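Local coordinates for protein citryl-spermidine/3,4-dihydroxybenzoyl-citryl-spermidine:spermidine ligase (Bacillus anthracis, PDB 3TO3) that catalyses the ATP-dependent condensation of spermidine with citryl-spermidine intermediates in the biosynthesis of the siderophore petrobactin, at residues L504-F515 and I560-E570. Sequence-based numbering, arbitrary orientation.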
loop_
_atom_site.group_PDB
_atom_site.type_symbol
_atom_site.label_atom_id
_atom_site.label_comp_id
_atom_site.label_asym_id
_atom_site.label_seq_id
_atom_site.Cartn_x
_atom_site.Cartn_y
_atom_site.Cartn_z
ATOM N N LEU B 504 -15.091 32.926 -8.740
ATOM C CA LEU B 504 -15.382 32.903 -10.190
ATOM C C LEU B 504 -14.189 33.360 -11.035
ATOM O O LEU B 504 -13.813 32.738 -12.040
ATOM C CB LEU B 504 -16.633 33.721 -10.541
ATOM C CG LEU B 504 -17.965 33.450 -9.821
ATOM C CD1 LEU B 504 -19.004 34.473 -10.262
ATOM C CD2 LEU B 504 -18.471 32.042 -10.095
ATOM N N GLN B 505 -13.579 34.456 -10.625
ATOM C CA GLN B 505 -12.397 34.917 -11.313
ATOM C C GLN B 505 -11.324 33.832 -11.259
ATOM O O GLN B 505 -10.716 33.504 -12.264
ATOM C CB GLN B 505 -11.903 36.198 -10.683
ATOM C CG GLN B 505 -10.583 36.686 -11.192
ATOM C CD GLN B 505 -9.855 37.399 -10.087
ATOM O OE1 GLN B 505 -9.718 36.860 -8.993
ATOM N NE2 GLN B 505 -9.434 38.631 -10.338
ATOM N N GLU B 506 -11.096 33.245 -10.096
ATOM C CA GLU B 506 -10.055 32.234 -10.040
ATOM C C GLU B 506 -10.330 31.006 -10.915
ATOM O O GLU B 506 -9.405 30.471 -11.515
ATOM C CB GLU B 506 -9.738 31.860 -8.606
ATOM C CG GLU B 506 -9.156 33.025 -7.817
ATOM C CD GLU B 506 -9.368 32.868 -6.305
ATOM O OE1 GLU B 506 -10.028 31.882 -5.875
ATOM O OE2 GLU B 506 -8.875 33.733 -5.551
HETATM N N MSE B 507 -11.582 30.567 -11.030
HETATM C CA MSE B 507 -11.867 29.411 -11.878
HETATM C C MSE B 507 -11.563 29.705 -13.351
HETATM O O MSE B 507 -11.130 28.825 -14.111
HETATM C CB MSE B 507 -13.306 28.925 -11.728
HETATM C CG MSE B 507 -13.563 27.550 -12.371
HETATM SE SE MSE B 507 -12.777 26.069 -11.331
HETATM C CE MSE B 507 -14.225 25.860 -10.011
ATOM N N VAL B 508 -11.793 30.942 -13.767
ATOM C CA VAL B 508 -11.438 31.314 -15.119
ATOM C C VAL B 508 -9.894 31.446 -15.358
ATOM O O VAL B 508 -9.331 30.834 -16.286
ATOM C CB VAL B 508 -12.204 32.570 -15.573
ATOM C CG1 VAL B 508 -11.666 33.057 -16.908
ATOM C CG2 VAL B 508 -13.742 32.269 -15.666
ATOM N N LEU B 509 -9.228 32.241 -14.524
ATOM C CA LEU B 509 -7.820 32.533 -14.718
ATOM C C LEU B 509 -6.997 31.275 -14.482
ATOM O O LEU B 509 -6.150 30.923 -15.306
ATOM C CB LEU B 509 -7.333 33.667 -13.797
ATOM C CG LEU B 509 -8.015 35.004 -14.075
ATOM C CD1 LEU B 509 -7.366 36.093 -13.204
ATOM C CD2 LEU B 509 -7.976 35.368 -15.568
ATOM N N ASP B 510 -7.262 30.623 -13.355
ATOM C CA ASP B 510 -6.494 29.482 -12.875
ATOM C C ASP B 510 -6.840 28.168 -13.570
ATOM O O ASP B 510 -5.976 27.444 -14.016
ATOM C CB ASP B 510 -6.733 29.334 -11.368
ATOM C CG ASP B 510 -5.531 28.802 -10.623
ATOM O OD1 ASP B 510 -4.403 29.140 -11.001
ATOM O OD2 ASP B 510 -5.713 28.065 -9.631
ATOM N N ALA B 511 -8.107 27.843 -13.674
ATOM C CA ALA B 511 -8.428 26.539 -14.209
ATOM C C ALA B 511 -8.472 26.568 -15.748
ATOM O O ALA B 511 -7.725 25.848 -16.420
ATOM C CB ALA B 511 -9.689 25.991 -13.607
ATOM N N LEU B 512 -9.366 27.372 -16.302
ATOM C CA LEU B 512 -9.469 27.480 -17.757
ATOM C C LEU B 512 -8.158 27.879 -18.456
ATOM O O LEU B 512 -7.785 27.265 -19.460
ATOM C CB LEU B 512 -10.588 28.448 -18.156
ATOM C CG LEU B 512 -10.891 28.547 -19.656
ATOM C CD1 LEU B 512 -11.384 27.202 -20.279
ATOM C CD2 LEU B 512 -11.911 29.672 -19.901
ATOM N N PHE B 513 -7.475 28.896 -17.930
ATOM C CA PHE B 513 -6.362 29.543 -18.641
ATOM C C PHE B 513 -5.007 29.033 -18.202
ATOM O O PHE B 513 -4.368 28.322 -18.940
ATOM C CB PHE B 513 -6.432 31.070 -18.532
ATOM C CG PHE B 513 -7.498 31.684 -19.410
ATOM C CD1 PHE B 513 -7.811 31.120 -20.630
ATOM C CD2 PHE B 513 -8.197 32.797 -19.005
ATOM C CE1 PHE B 513 -8.784 31.663 -21.447
ATOM C CE2 PHE B 513 -9.175 33.334 -19.802
ATOM C CZ PHE B 513 -9.475 32.767 -21.031
ATOM N N LEU B 514 -4.607 29.362 -16.983
ATOM C CA LEU B 514 -3.306 28.995 -16.474
ATOM C C LEU B 514 -2.982 27.498 -16.635
ATOM O O LEU B 514 -1.955 27.166 -17.192
ATOM C CB LEU B 514 -3.152 29.471 -15.016
ATOM C CG LEU B 514 -1.754 29.416 -14.381
ATOM C CD1 LEU B 514 -1.673 30.278 -13.116
ATOM C CD2 LEU B 514 -1.397 27.993 -14.037
ATOM N N PHE B 515 -3.836 26.595 -16.167
ATOM C CA PHE B 515 -3.508 25.152 -16.234
ATOM C C PHE B 515 -3.984 24.437 -17.493
ATOM O O PHE B 515 -3.741 23.251 -17.643
ATOM C CB PHE B 515 -4.050 24.366 -15.018
ATOM C CG PHE B 515 -3.385 24.726 -13.729
ATOM C CD1 PHE B 515 -2.019 24.531 -13.558
ATOM C CD2 PHE B 515 -4.128 25.284 -12.675
ATOM C CE1 PHE B 515 -1.395 24.891 -12.359
ATOM C CE2 PHE B 515 -3.517 25.640 -11.465
ATOM C CZ PHE B 515 -2.151 25.447 -11.306
ATOM N N ILE B 560 -15.983 40.844 -11.997
ATOM C CA ILE B 560 -15.247 39.591 -12.023
ATOM C C ILE B 560 -13.722 39.826 -12.198
ATOM O O ILE B 560 -12.906 39.007 -11.772
ATOM C CB ILE B 560 -15.826 38.710 -13.162
ATOM C CG1 ILE B 560 -17.130 38.087 -12.715
ATOM C CG2 ILE B 560 -14.875 37.615 -13.636
ATOM C CD1 ILE B 560 -17.550 36.988 -13.627
ATOM N N GLN B 561 -13.341 40.947 -12.810
ATOM C CA GLN B 561 -11.936 41.331 -12.919
ATOM C C GLN B 561 -11.014 40.309 -13.623
ATOM O O GLN B 561 -9.994 39.913 -13.076
ATOM C CB GLN B 561 -11.390 41.608 -11.523
ATOM C CG GLN B 561 -12.066 42.737 -10.802
ATOM C CD GLN B 561 -11.090 43.845 -10.469
ATOM O OE1 GLN B 561 -10.655 43.986 -9.319
ATOM N NE2 GLN B 561 -10.723 44.633 -11.480
ATOM N N LEU B 562 -11.366 39.888 -14.828
ATOM C CA LEU B 562 -10.530 38.971 -15.568
ATOM C C LEU B 562 -9.261 39.638 -16.069
ATOM O O LEU B 562 -8.325 38.955 -16.501
ATOM C CB LEU B 562 -11.297 38.433 -16.764
ATOM C CG LEU B 562 -12.536 37.652 -16.382
ATOM C CD1 LEU B 562 -13.082 37.019 -17.634
ATOM C CD2 LEU B 562 -12.157 36.602 -15.367
ATOM N N TYR B 563 -9.271 40.970 -16.088
ATOM C CA TYR B 563 -8.125 41.770 -16.550
ATOM C C TYR B 563 -7.238 42.237 -15.400
ATOM O O TYR B 563 -6.375 43.110 -15.596
ATOM C CB TYR B 563 -8.564 42.967 -17.403
ATOM C CG TYR B 563 -9.404 42.579 -18.599
ATOM C CD1 TYR B 563 -9.294 41.320 -19.165
ATOM C CD2 TYR B 563 -10.296 43.478 -19.168
ATOM C CE1 TYR B 563 -10.052 40.953 -20.263
ATOM C CE2 TYR B 563 -11.055 43.131 -20.267
ATOM C CZ TYR B 563 -10.928 41.869 -20.815
ATOM O OH TYR B 563 -11.690 41.516 -21.907
ATOM N N THR B 564 -7.506 41.765 -14.182
ATOM C CA THR B 564 -6.662 42.198 -13.055
ATOM C C THR B 564 -5.189 41.880 -13.354
ATOM O O THR B 564 -4.865 40.873 -14.022
ATOM C CB THR B 564 -7.073 41.558 -11.713
ATOM O OG1 THR B 564 -6.458 42.269 -10.632
ATOM C CG2 THR B 564 -6.638 40.103 -11.666
ATOM N N PRO B 565 -4.295 42.759 -12.896
ATOM C CA PRO B 565 -2.852 42.662 -13.158
ATOM C C PRO B 565 -2.252 41.384 -12.593
ATOM O O PRO B 565 -1.472 40.721 -13.272
ATOM C CB PRO B 565 -2.278 43.872 -12.423
ATOM C CG PRO B 565 -3.429 44.870 -12.391
ATOM C CD PRO B 565 -4.665 44.014 -12.224
ATOM N N THR B 566 -2.621 41.050 -11.363
ATOM C CA THR B 566 -2.096 39.868 -10.704
ATOM C C THR B 566 -3.247 39.158 -10.007
ATOM O O THR B 566 -4.262 39.780 -9.691
ATOM C CB THR B 566 -1.014 40.229 -9.659
ATOM O OG1 THR B 566 -1.620 40.942 -8.596
ATOM C CG2 THR B 566 0.085 41.135 -10.255
ATOM N N PHE B 567 -3.112 37.849 -9.808
ATOM C CA PHE B 567 -4.059 37.124 -8.981
ATOM C C PHE B 567 -3.380 35.929 -8.331
ATOM O O PHE B 567 -2.218 35.636 -8.624
ATOM C CB PHE B 567 -5.246 36.640 -9.800
ATOM C CG PHE B 567 -4.947 35.422 -10.607
ATOM C CD1 PHE B 567 -5.346 34.173 -10.171
ATOM C CD2 PHE B 567 -4.253 35.527 -11.795
ATOM C CE1 PHE B 567 -5.057 33.038 -10.916
ATOM C CE2 PHE B 567 -3.968 34.405 -12.547
ATOM C CZ PHE B 567 -4.370 33.157 -12.099
ATOM N N TYR B 568 -4.136 35.232 -7.484
ATOM C CA TYR B 568 -3.615 34.148 -6.656
ATOM C C TYR B 568 -3.981 32.804 -7.249
ATOM O O TYR B 568 -5.134 32.427 -7.273
ATOM C CB TYR B 568 -4.135 34.258 -5.211
ATOM C CG TYR B 568 -3.363 35.258 -4.372
ATOM C CD1 TYR B 568 -2.004 35.449 -4.578
ATOM C CD2 TYR B 568 -3.987 36.026 -3.384
ATOM C CE1 TYR B 568 -1.268 36.367 -3.828
ATOM C CE2 TYR B 568 -3.252 36.953 -2.615
ATOM C CZ TYR B 568 -1.885 37.119 -2.856
ATOM O OH TYR B 568 -1.115 38.019 -2.134
ATOM N N ALA B 569 -2.967 32.107 -7.743
ATOM C CA ALA B 569 -3.074 30.750 -8.269
ATOM C C ALA B 569 -2.722 29.666 -7.213
ATOM O O ALA B 569 -1.831 29.841 -6.397
ATOM C CB ALA B 569 -2.161 30.616 -9.438
ATOM N N GLU B 570 -3.426 28.547 -7.270
ATOM C CA GLU B 570 -3.175 27.396 -6.426
ATOM C C GLU B 570 -1.741 26.952 -6.527
ATOM O O GLU B 570 -1.217 26.860 -7.617
ATOM C CB GLU B 570 -4.041 26.227 -6.893
ATOM C CG GLU B 570 -5.511 26.347 -6.564
ATOM C CD GLU B 570 -5.778 26.375 -5.068
ATOM O OE1 GLU B 570 -5.147 25.577 -4.333
ATOM O OE2 GLU B 570 -6.619 27.199 -4.624
#
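Phe-567 of strand 566-570 lays one face of its ring on Leu-509 of helix 504-515, and the distances identify a CH-pi contact: CB of Leu-509 stands 3.7 Å from the ring centroid, only 20° off the normal. Leu-509 also brings CD1 to 3.5 Å from Phe-567 CD2, so two of its carbons lie along the aromatic ring. With CB already directed at the helix and CG between the backbone N and the carbonyl carbon, the ring lies against Leu-509. Near the ring plane, at the edge, lies OD1 of Asp-510, while Leu-514 CD1 approaches obliquely and also touches Ala-569 CB at 3.7 Å.

Gln-505 provides the polar grip on the turn. With CG opposite the backbone N and a bend at chi2, its amide extends to Gln-561 O, and NE2 donates over 3.1 Å in an almost straight bond (175°). The acceptor lies in the amide plane of Gln-505, but the donor stands above the carbonyl plane. Thr-564 N, closing the type I turn 561-564, meets the same oxygen from the other face, so one carbonyl ties turn and helix together. Beside this grip, Leu-562 CD2 packs 3.9 Å from Val-508 CG1.

At the far end of the strand, Glu-570 N gives a weak hydrogen bond to Asp-510 OD2. Asp-510 OD1 is buried without a polar partner, which could raise the acid's pKa.

Within the FhuF-like region of this IucA/IucC-family synthetase, the contact packs a two-stranded antiparallel sheet, 566-570 with 585-589, on helix 502-528, which widens into a pi-type turn at 507-515. The axes of segments 566-570 and 504-515 cross at 62°, 8.5 Å apart at closest approach. Helix 410-432 packs Val-429 against Leu-504, Val-508 and Ile-560, and the side chain of Phe-515, edge-to-face with Tyr-163, comes to about 7 Å from the bound ATP.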